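PDB 5IBZ: uncharacterized protein from Uncultured organism, which belongs to the cyclase family and probably has arylformamidase activity, hydrolysing N-formyl aromatic amines. Local coordinates for residues G159-I164 with G296-F301; S192-G197 with H238-A243; L200-G205 with A243-D248. All blocks are in the same frame, centred on the assembly; numbering follows the deposited sequence. Where two conformers were deposited one is given.

Contact 1: G159-I164 with G296-F301; sequences GVLVDI and GRYEFF
Tyr298 slants across Leu161 from the turn that leads into strand 299-303. Its CB lies 3.6 Å from Leu161 O; CD2 packs against Leu161 CD2 at 3.9 Å and CE2 continues along the same methyl. At the tip, Tyr298 OH donates to a water 2.9 Å away, and that water donates to Asp163 OD2. A tyrosine suits this path, since its ring matches the leucine while its hydroxyl reaches, through one water, a buried carboxylate that also has salt bridges to Arg166 and Arg203. The backbones pair antiparallel. Gly159 N gives Phe300 O a nearly straight bond (172°), Phe300 N returns one to Gly159 O, and Leu161 N meets Tyr298 O in the carbonyl plane at 2.9 Å. Phe300 CG stands between its own N and carbonyl carbon (chi1 46°), which folds the ring back over the partner strand, Gly159 O sitting 3.6 Å above its centre. Glycine suits that place because a CB would collide with the ring. Beyond it, Val160 CG2 lies beside Glu299 CG at 3.8 Å. The chemistry is thus antiparallel main-chain pairing inside the mixed sheet, with a ring over the glycine and a water-bridged carboxylate.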
loop_
_atom_site.group_PDB
_atom_site.type_symbol
_atom_site.label_atom_id
_atom_site.label_comp_id
_atom_site.label_asym_id
_atom_site.label_seq_id
_atom_site.Cartn_x
_atom_site.Cartn_y
_atom_site.Cartn_z
ATOM N N GLY B 159 24.615 -18.268 15.761
ATOM C CA GLY B 159 23.415 -18.079 16.556
ATOM C C GLY B 159 23.378 -19.128 17.646
ATOM O O GLY B 159 23.919 -20.229 17.486
ATOM N N VAL B 160 22.760 -18.775 18.767
ATOM C CA VAL B 160 22.575 -19.682 19.880
ATOM C C VAL B 160 21.130 -19.576 20.361
ATOM O O VAL B 160 20.651 -18.469 20.677
ATOM C CB VAL B 160 23.537 -19.367 21.041
ATOM C CG1 VAL B 160 23.327 -20.373 22.209
ATOM C CG2 VAL B 160 24.973 -19.384 20.541
ATOM N N LEU B 161 20.444 -20.717 20.383
ATOM C CA LEU B 161 19.110 -20.824 20.967
ATOM C C LEU B 161 19.194 -21.043 22.454
ATOM O O LEU B 161 19.914 -21.926 22.911
ATOM C CB LEU B 161 18.320 -21.979 20.348
ATOM C CG LEU B 161 16.966 -22.292 20.987
ATOM C CD1 LEU B 161 15.975 -21.186 20.722
ATOM C CD2 LEU B 161 16.444 -23.635 20.473
ATOM N N VAL B 162 18.469 -20.220 23.210
ATOM C CA VAL B 162 18.226 -20.529 24.606
ATOM C C VAL B 162 16.721 -20.781 24.780
ATOM O O VAL B 162 15.881 -19.886 24.594
ATOM C CB VAL B 162 18.775 -19.411 25.538
ATOM C CG1 VAL B 162 18.127 -18.053 25.284
ATOM C CG2 VAL B 162 18.668 -19.824 26.984
ATOM N N ASP B 163 16.398 -22.023 25.108
ATOM C CA ASP B 163 15.014 -22.468 25.180
ATOM C C ASP B 163 14.525 -22.284 26.597
ATOM O O ASP B 163 14.582 -23.183 27.423
ATOM C CB ASP B 163 14.893 -23.908 24.724
ATOM C CG ASP B 163 13.450 -24.337 24.501
ATOM O OD1 ASP B 163 12.530 -23.649 24.994
ATOM O OD2 ASP B 163 13.262 -25.391 23.840
ATOM N N ILE B 164 14.046 -21.089 26.881
ATOM C CA ILE B 164 13.608 -20.775 28.232
ATOM C C ILE B 164 12.343 -21.563 28.580
ATOM O O ILE B 164 12.163 -21.992 29.719
ATOM C CB ILE B 164 13.384 -19.262 28.395
ATOM C CG1 ILE B 164 14.699 -18.495 28.165
ATOM C CG2 ILE B 164 12.848 -18.952 29.786
ATOM C CD1 ILE B 164 15.762 -18.746 29.215
ATOM N N GLY B 296 20.946 -32.090 20.856
ATOM C CA GLY B 296 21.767 -31.478 21.879
ATOM C C GLY B 296 22.651 -30.323 21.433
ATOM O O GLY B 296 23.500 -29.867 22.200
ATOM N N ARG B 297 22.464 -29.857 20.206
ATOM C CA ARG B 297 23.251 -28.745 19.676
ATOM C C ARG B 297 22.408 -27.505 19.588
ATOM O O ARG B 297 21.471 -27.465 18.807
ATOM C CB ARG B 297 23.787 -29.079 18.295
ATOM C CG ARG B 297 24.719 -30.273 18.255
ATOM C CD ARG B 297 25.210 -30.510 16.842
ATOM N NE ARG B 297 25.922 -29.347 16.315
ATOM C CZ ARG B 297 25.925 -28.963 15.039
ATOM N NH1 ARG B 297 25.261 -29.644 14.108
ATOM N NH2 ARG B 297 26.618 -27.890 14.696
ATOM N N TYR B 298 22.735 -26.496 20.393
ATOM C CA TYR B 298 21.982 -25.247 20.418
ATOM C C TYR B 298 22.716 -24.081 19.741
ATOM O O TYR B 298 22.204 -22.960 19.692
ATOM C CB TYR B 298 21.664 -24.890 21.861
ATOM C CG TYR B 298 20.617 -25.793 22.470
ATOM C CD1 TYR B 298 20.947 -27.023 23.010
ATOM C CD2 TYR B 298 19.300 -25.388 22.495
ATOM C CE1 TYR B 298 19.945 -27.828 23.562
ATOM C CE2 TYR B 298 18.322 -26.169 23.040
ATOM C CZ TYR B 298 18.637 -27.379 23.545
ATOM O OH TYR B 298 17.607 -28.132 24.070
ATOM N N GLU B 299 23.928 -24.357 19.253
ATOM C CA GLU B 299 24.728 -23.372 18.528
ATOM C C GLU B 299 24.742 -23.725 17.059
ATOM O O GLU B 299 24.913 -24.893 16.690
ATOM C CB GLU B 299 26.164 -23.309 19.062
ATOM C CG GLU B 299 26.271 -22.980 20.543
ATOM C CD GLU B 299 26.710 -24.166 21.391
ATOM O OE1 GLU B 299 26.676 -25.307 20.891
ATOM O OE2 GLU B 299 27.101 -23.953 22.564
ATOM N N PHE B 300 24.543 -22.726 16.204
ATOM C CA PHE B 300 24.394 -22.996 14.781
ATOM C C PHE B 300 24.826 -21.807 13.944
ATOM O O PHE B 300 25.144 -20.730 14.473
ATOM C CB PHE B 300 22.941 -23.341 14.460
ATOM C CG PHE B 300 21.958 -22.399 15.104
ATOM C CD1 PHE B 300 21.625 -21.205 14.504
ATOM C CD2 PHE B 300 21.410 -22.696 16.333
ATOM C CE1 PHE B 300 20.744 -20.344 15.106
ATOM C CE2 PHE B 300 20.534 -21.839 16.939
ATOM C CZ PHE B 300 20.204 -20.653 16.329
ATOM N N PHE B 301 24.866 -22.018 12.636
ATOM C CA PHE B 301 25.089 -20.918 11.703
ATOM C C PHE B 301 23.738 -20.275 11.435
ATOM O O PHE B 301 22.757 -20.964 11.178
ATOM C CB PHE B 301 25.755 -21.413 10.413
ATOM C CG PHE B 301 26.046 -20.337 9.402
ATOM C CD1 PHE B 301 25.083 -19.955 8.471
ATOM C CD2 PHE B 301 27.287 -19.742 9.369
ATOM C CE1 PHE B 301 25.377 -18.978 7.518
ATOM C CE2 PHE B 301 27.579 -18.750 8.431
ATOM C CZ PHE B 301 26.620 -18.385 7.504
HETATM O O HOH W 1 15.243 -27.015 22.883
#

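Contact 2: S192-G197 with H238-A243; sequences SKLLPG and HEQRLA
Pro196 and Arg241 meet with the proline ring over one face of the guanidinium: Pro196 CG lies 3.4 Å from Arg241 NH2, displaced toward the rim of the flat group. Nearer the backbone, Pro196 CB touches Arg241 CB, and the bend of the arginine chain at chi3 (-79°) turns its end across the ring. The pair suits a partly exposed place, because the face of a guanidinium offers no N-H, so a proline can pack on it while the N-H bonds lie in the group's plane. Next to this pair along the chain, Gly197 N donates to Arg241 O at 2.8 Å, almost straight at 173°.

The second patch joins Leu194 to Gln240. Their side chains cross at about a right angle, with Gln240 OE1 3.5 Å from Leu194 CB and Gln240 CG against Leu194 CD1. Gln240 OE1 is not left to the leucine alone, since a water 2.8 Å away donates to it and also to Leu194 O, bridging side chain and backbone. Deeper in, Leu194 CD1 approaches Leu242 CD2 at 4.2 Å, and both leucines also rest on Leu200 of strand 199-203.

Backbone turns set these groups in place. At the backbone angles of Gly197 a side chain would collide with the carbonyl oxygen of Pro196, which leaves glycine as the fitting residue. Asp198 receives a bond from Leu195 N through its carboxylate and pairs with Ala243 through its backbone. Arg241, with positive phi, is where the chain leaves helix 233-239; two bonds run back into the last turn, Arg241 N to His238 O (3.1 Å) being one. This is a Schellman motif, a common C-terminal ending of a helix, here docked on the loop between helix 180-190 and strand 199-203 just before the chain enters strand 244-247.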
loop_
_atom_site.group_PDB
_atom_site.type_symbol
_atom_site.label_atom_id
_atom_site.label_comp_id
_atom_site.label_asym_id
_atom_site.label_seq_id
_atom_site.Cartn_x
_atom_site.Cartn_y
_atom_site.Cartn_z
ATOM N N SER B 192 25.514 -25.109 26.647
ATOM C CA SER B 192 25.827 -24.149 25.601
ATOM C C SER B 192 26.768 -23.081 26.139
ATOM O O SER B 192 26.716 -22.735 27.322
ATOM C CB SER B 192 24.550 -23.483 25.060
ATOM O OG SER B 192 23.605 -24.450 24.652
ATOM N N LYS B 193 27.627 -22.562 25.271
ATOM C CA LYS B 193 28.565 -21.516 25.649
ATOM C C LYS B 193 28.487 -20.372 24.647
ATOM O O LYS B 193 28.685 -20.578 23.458
ATOM C CB LYS B 193 29.988 -22.060 25.713
ATOM C CG LYS B 193 30.221 -23.029 26.863
ATOM N N LEU B 194 28.198 -19.172 25.130
ATOM C CA LEU B 194 28.118 -18.004 24.245
ATOM C C LEU B 194 29.495 -17.489 23.939
ATOM O O LEU B 194 30.420 -17.614 24.758
ATOM C CB LEU B 194 27.316 -16.874 24.877
ATOM C CG LEU B 194 25.859 -17.171 25.173
ATOM C CD1 LEU B 194 25.231 -15.958 25.808
ATOM C CD2 LEU B 194 25.129 -17.559 23.910
ATOM N N LEU B 195 29.618 -16.873 22.769
ATOM C CA LEU B 195 30.847 -16.219 22.345
ATOM C C LEU B 195 30.557 -14.818 21.841
ATOM O O LEU B 195 29.466 -14.544 21.343
ATOM C CB LEU B 195 31.538 -17.000 21.229
ATOM C CG LEU B 195 32.087 -18.375 21.597
ATOM C CD1 LEU B 195 32.483 -19.090 20.322
ATOM C CD2 LEU B 195 33.250 -18.281 22.558
ATOM N N PRO B 196 31.557 -13.935 21.906
ATOM C CA PRO B 196 31.380 -12.613 21.321
ATOM C C PRO B 196 30.935 -12.680 19.861
ATOM O O PRO B 196 31.392 -13.551 19.096
ATOM C CB PRO B 196 32.779 -11.986 21.465
ATOM C CG PRO B 196 33.358 -12.661 22.624
ATOM C CD PRO B 196 32.857 -14.064 22.589
ATOM N N GLY B 197 30.007 -11.796 19.495
ATOM C CA GLY B 197 29.443 -11.755 18.162
ATOM C C GLY B 197 28.175 -12.596 17.984
ATOM O O GLY B 197 27.494 -12.472 16.976
ATOM N N HIS B 238 25.369 -7.058 27.462
ATOM C CA HIS B 238 26.595 -6.279 27.267
ATOM C C HIS B 238 27.874 -7.090 27.502
ATOM O O HIS B 238 28.779 -7.068 26.654
ATOM C CB HIS B 238 26.600 -5.051 28.186
ATOM C CG HIS B 238 27.870 -4.254 28.122
ATOM N ND1 HIS B 238 28.728 -4.137 29.194
ATOM C CD2 HIS B 238 28.424 -3.528 27.119
ATOM C CE1 HIS B 238 29.758 -3.379 28.848
ATOM N NE2 HIS B 238 29.590 -2.986 27.601
ATOM N N GLU B 239 27.918 -7.774 28.648
ATOM C CA GLU B 239 29.051 -8.605 29.054
ATOM C C GLU B 239 29.451 -9.576 27.973
ATOM O O GLU B 239 30.639 -9.740 27.675
ATOM C CB GLU B 239 28.703 -9.401 30.321
ATOM C CG GLU B 239 28.667 -8.578 31.573
ATOM C CD GLU B 239 28.005 -9.286 32.733
ATOM O OE1 GLU B 239 27.150 -8.648 33.390
ATOM O OE2 GLU B 239 28.376 -10.455 33.019
ATOM N N GLN B 240 28.432 -10.216 27.406
ATOM C CA GLN B 240 28.588 -11.334 26.485
ATOM C C GLN B 240 28.908 -10.892 25.053
ATOM O O GLN B 240 29.192 -11.730 24.194
ATOM C CB GLN B 240 27.321 -12.197 26.492
ATOM C CG GLN B 240 27.059 -12.910 27.825
ATOM C CD GLN B 240 28.140 -13.916 28.163
ATOM O OE1 GLN B 240 28.632 -14.629 27.291
ATOM N NE2 GLN B 240 28.517 -13.983 29.428
ATOM N N ARG B 241 28.895 -9.590 24.802
ATOM C CA ARG B 241 29.266 -9.026 23.506
ATOM C C ARG B 241 28.414 -9.643 22.396
ATOM O O ARG B 241 28.891 -9.934 21.299
ATOM C CB ARG B 241 30.771 -9.191 23.256
ATOM C CG ARG B 241 31.593 -8.273 24.156
ATOM C CD ARG B 241 33.091 -8.361 23.845
ATOM N NE ARG B 241 33.701 -9.547 24.430
ATOM C CZ ARG B 241 34.959 -9.941 24.210
ATOM N NH1 ARG B 241 35.740 -9.277 23.369
ATOM N NH2 ARG B 241 35.426 -11.029 24.816
ATOM N N LEU B 242 27.127 -9.816 22.695
ATOM C CA LEU B 242 26.141 -10.218 21.693
ATOM C C LEU B 242 25.903 -9.115 20.669
ATOM O O LEU B 242 25.877 -7.944 21.012
ATOM C CB LEU B 242 24.815 -10.580 22.359
ATOM C CG LEU B 242 24.940 -11.615 23.465
ATOM C CD1 LEU B 242 23.614 -11.863 24.102
ATOM C CD2 LEU B 242 25.513 -12.908 22.930
ATOM N N ALA B 243 25.685 -9.495 19.415
ATOM C CA ALA B 243 25.371 -8.542 18.350
ATOM C C ALA B 243 23.892 -8.181 18.302
ATOM O O ALA B 243 23.523 -7.081 17.887
ATOM C CB ALA B 243 25.786 -9.106 17.007
HETATM O O HOH W 2 30.022 -17.007 27.576
#

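Contact 3: L200-G205 with A243-D248; sequences LVIRTG and AGVAAD
Ile202 CD1 and Val245 CG1 meet at 3.6 Å in the apolar centre, where the two side chains slant across one another on the sheet face they share with Leu200 and Ala247. The isoleucine's CG1 branch lies opposite its carbonyl carbon (chi1 -53°), carrying CD1 back along the strand to the valine. Further along, Ile202 CB faces Ala247 CB at 4.2 Å; the small methyl suits a place where it also lies close to Ile202 O. Val201 and Ala246 occupy the other face.

The backbones run parallel in register, with axes 22° apart. Leu200 N bonds to Gly244 O, Leu200 O accepts from Ala246 N at 2.8 Å, and Ile202 N bonds to Ala246 O. The ladder fades in a weak bond from Asp248 N to Ile202 O.

Past the strand ends, Asp248 takes over. Its OD1 receives Thr204 N at 2.7 Å on the syn side, and Thr204 OG1 at 2.8 Å from above the carboxylate plane; OD2 takes Gly205 N at 2.9 Å, again syn, both amides lying somewhat out of the carboxylate plane. Two backbone donors and a hydroxyl thus grip one buried carboxylate and fix its rotation. With an alanine in place of Asp248, the amides of Thr204 and Gly205 would probably lose their acceptor, and the Thr204 hydroxyl one partner, keeping Leu206 N. Gly205 has positive phi, which favours glycine at this turn. Arg203 slants past, its CG near Asp248 OD2, but its guanidinium forms salt bridges with Glu208 and Asp163.

Within the mixed sheet, strand 158-163 flanks strand 199-203 on its other side. Helix 233-239 covers Leu200 and Val245 through Trp236 and Ile237, while Ile164 of helix 164-167 rests on Ile202.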
loop_
_atom_site.group_PDB
_atom_site.type_symbol
_atom_site.label_atom_id
_atom_site.label_comp_id
_atom_site.label_asym_id
_atom_site.label_seq_id
_atom_site.Cartn_x
_atom_site.Cartn_y
_atom_site.Cartn_z
ATOM N N LEU B 200 21.758 -14.098 19.954
ATOM C CA LEU B 200 21.001 -14.894 20.905
ATOM C C LEU B 200 19.543 -14.954 20.498
ATOM O O LEU B 200 18.920 -13.938 20.249
ATOM C CB LEU B 200 21.142 -14.303 22.290
ATOM C CG LEU B 200 20.476 -15.110 23.400
ATOM C CD1 LEU B 200 21.211 -16.429 23.659
ATOM C CD2 LEU B 200 20.429 -14.286 24.672
ATOM N N VAL B 201 19.012 -16.165 20.434
ATOM C CA VAL B 201 17.648 -16.391 20.007
ATOM C C VAL B 201 16.903 -17.046 21.173
ATOM O O VAL B 201 17.287 -18.139 21.624
ATOM C CB VAL B 201 17.619 -17.288 18.738
ATOM C CG1 VAL B 201 16.238 -17.558 18.315
ATOM C CG2 VAL B 201 18.421 -16.625 17.601
ATOM N N ILE B 202 15.890 -16.357 21.701
ATOM C CA ILE B 202 15.213 -16.758 22.938
ATOM C C ILE B 202 13.828 -17.313 22.673
ATOM O O ILE B 202 12.965 -16.603 22.106
ATOM C CB ILE B 202 15.074 -15.564 23.905
ATOM C CG1 ILE B 202 16.447 -14.917 24.126
ATOM C CG2 ILE B 202 14.459 -16.003 25.242
ATOM C CD1 ILE B 202 16.385 -13.632 24.928
ATOM N N ARG B 203 13.601 -18.566 23.066
ATOM C CA ARG B 203 12.259 -19.149 22.983
ATOM C C ARG B 203 11.463 -18.909 24.267
ATOM O O ARG B 203 11.807 -19.451 25.346
ATOM C CB ARG B 203 12.315 -20.652 22.690
ATOM C CG ARG B 203 10.917 -21.274 22.646
ATOM C CD ARG B 203 10.888 -22.627 21.930
ATOM N NE ARG B 203 9.545 -23.210 21.936
ATOM C CZ ARG B 203 9.141 -24.191 22.740
ATOM N NH1 ARG B 203 9.946 -24.720 23.649
ATOM N NH2 ARG B 203 7.904 -24.629 22.635
ATOM N N THR B 204 10.422 -18.084 24.105
ATOM C CA THR B 204 9.431 -17.750 25.132
ATOM C C THR B 204 8.099 -18.471 24.953
ATOM O O THR B 204 7.261 -18.507 25.870
ATOM C CB THR B 204 9.076 -16.258 25.140
ATOM O OG1 THR B 204 8.176 -15.973 24.058
ATOM C CG2 THR B 204 10.300 -15.383 25.061
ATOM N N GLY B 205 7.894 -18.995 23.756
ATOM C CA GLY B 205 6.677 -19.722 23.415
ATOM C C GLY B 205 5.497 -18.843 23.033
ATOM O O GLY B 205 4.464 -19.354 22.602
ATOM N N ALA B 243 25.685 -9.495 19.415
ATOM C CA ALA B 243 25.371 -8.542 18.350
ATOM C C ALA B 243 23.892 -8.181 18.302
ATOM O O ALA B 243 23.523 -7.081 17.887
ATOM C CB ALA B 243 25.786 -9.106 17.007
ATOM N N GLY B 244 23.057 -9.138 18.671
ATOM C CA GLY B 244 21.615 -8.954 18.598
ATOM C C GLY B 244 20.923 -9.988 19.446
ATOM O O GLY B 244 21.491 -11.047 19.721
ATOM N N VAL B 245 19.695 -9.680 19.850
ATOM C CA VAL B 245 18.876 -10.576 20.648
ATOM C C VAL B 245 17.508 -10.641 20.006
ATOM O O VAL B 245 16.876 -9.602 19.808
ATOM C CB VAL B 245 18.750 -10.091 22.098
ATOM C CG1 VAL B 245 17.929 -11.023 22.925
ATOM C CG2 VAL B 245 20.126 -9.928 22.738
ATOM N N ALA B 246 17.087 -11.851 19.663
ATOM C CA ALA B 246 15.794 -12.050 19.039
ATOM C C ALA B 246 14.953 -12.975 19.882
ATOM O O ALA B 246 15.486 -13.800 20.615
ATOM C CB ALA B 246 15.950 -12.610 17.673
ATOM N N ALA B 247 13.633 -12.880 19.718
ATOM C CA ALA B 247 12.715 -13.751 20.443
ATOM C C ALA B 247 11.443 -14.040 19.652
ATOM O O ALA B 247 11.131 -13.372 18.651
ATOM C CB ALA B 247 12.348 -13.141 21.800
ATOM N N ASP B 248 10.744 -15.076 20.105
ATOM C CA ASP B 248 9.454 -15.467 19.559
ATOM C C ASP B 248 8.292 -14.838 20.347
ATOM O O ASP B 248 7.222 -15.434 20.505
ATOM C CB ASP B 248 9.333 -16.984 19.565
ATOM C CG ASP B 248 9.320 -17.549 20.957
ATOM O OD1 ASP B 248 9.655 -16.769 21.880
ATOM O OD2 ASP B 248 8.981 -18.755 21.131
#

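Overall arrangement
Contacts 1 and 3 belong to one mixed sheet, with centres 10 Å apart. Strands 158-163 and 199-203 are neighbours in it, joined by bonds such as Val160 O to Val201 N (2.8 Å), so strands 299-303, 158-163, 199-203 and 244-247 run in unbroken succession. Contact 2, its centre about 13 Å from those of the others, joins the connections leading into strands 199-203 and 244-247; it shares Ala243 with contact 3. Glu299 of contact 1 accepts from Lys193 N of contact 2, and Leu194 packs on both Val160 and Leu200. A bound acetylphosphate is about 10 Å from the Ala247 side chain, so contact 3 lies near the pocket without touching it; Ile250, shortly after Asp248, lines that pocket.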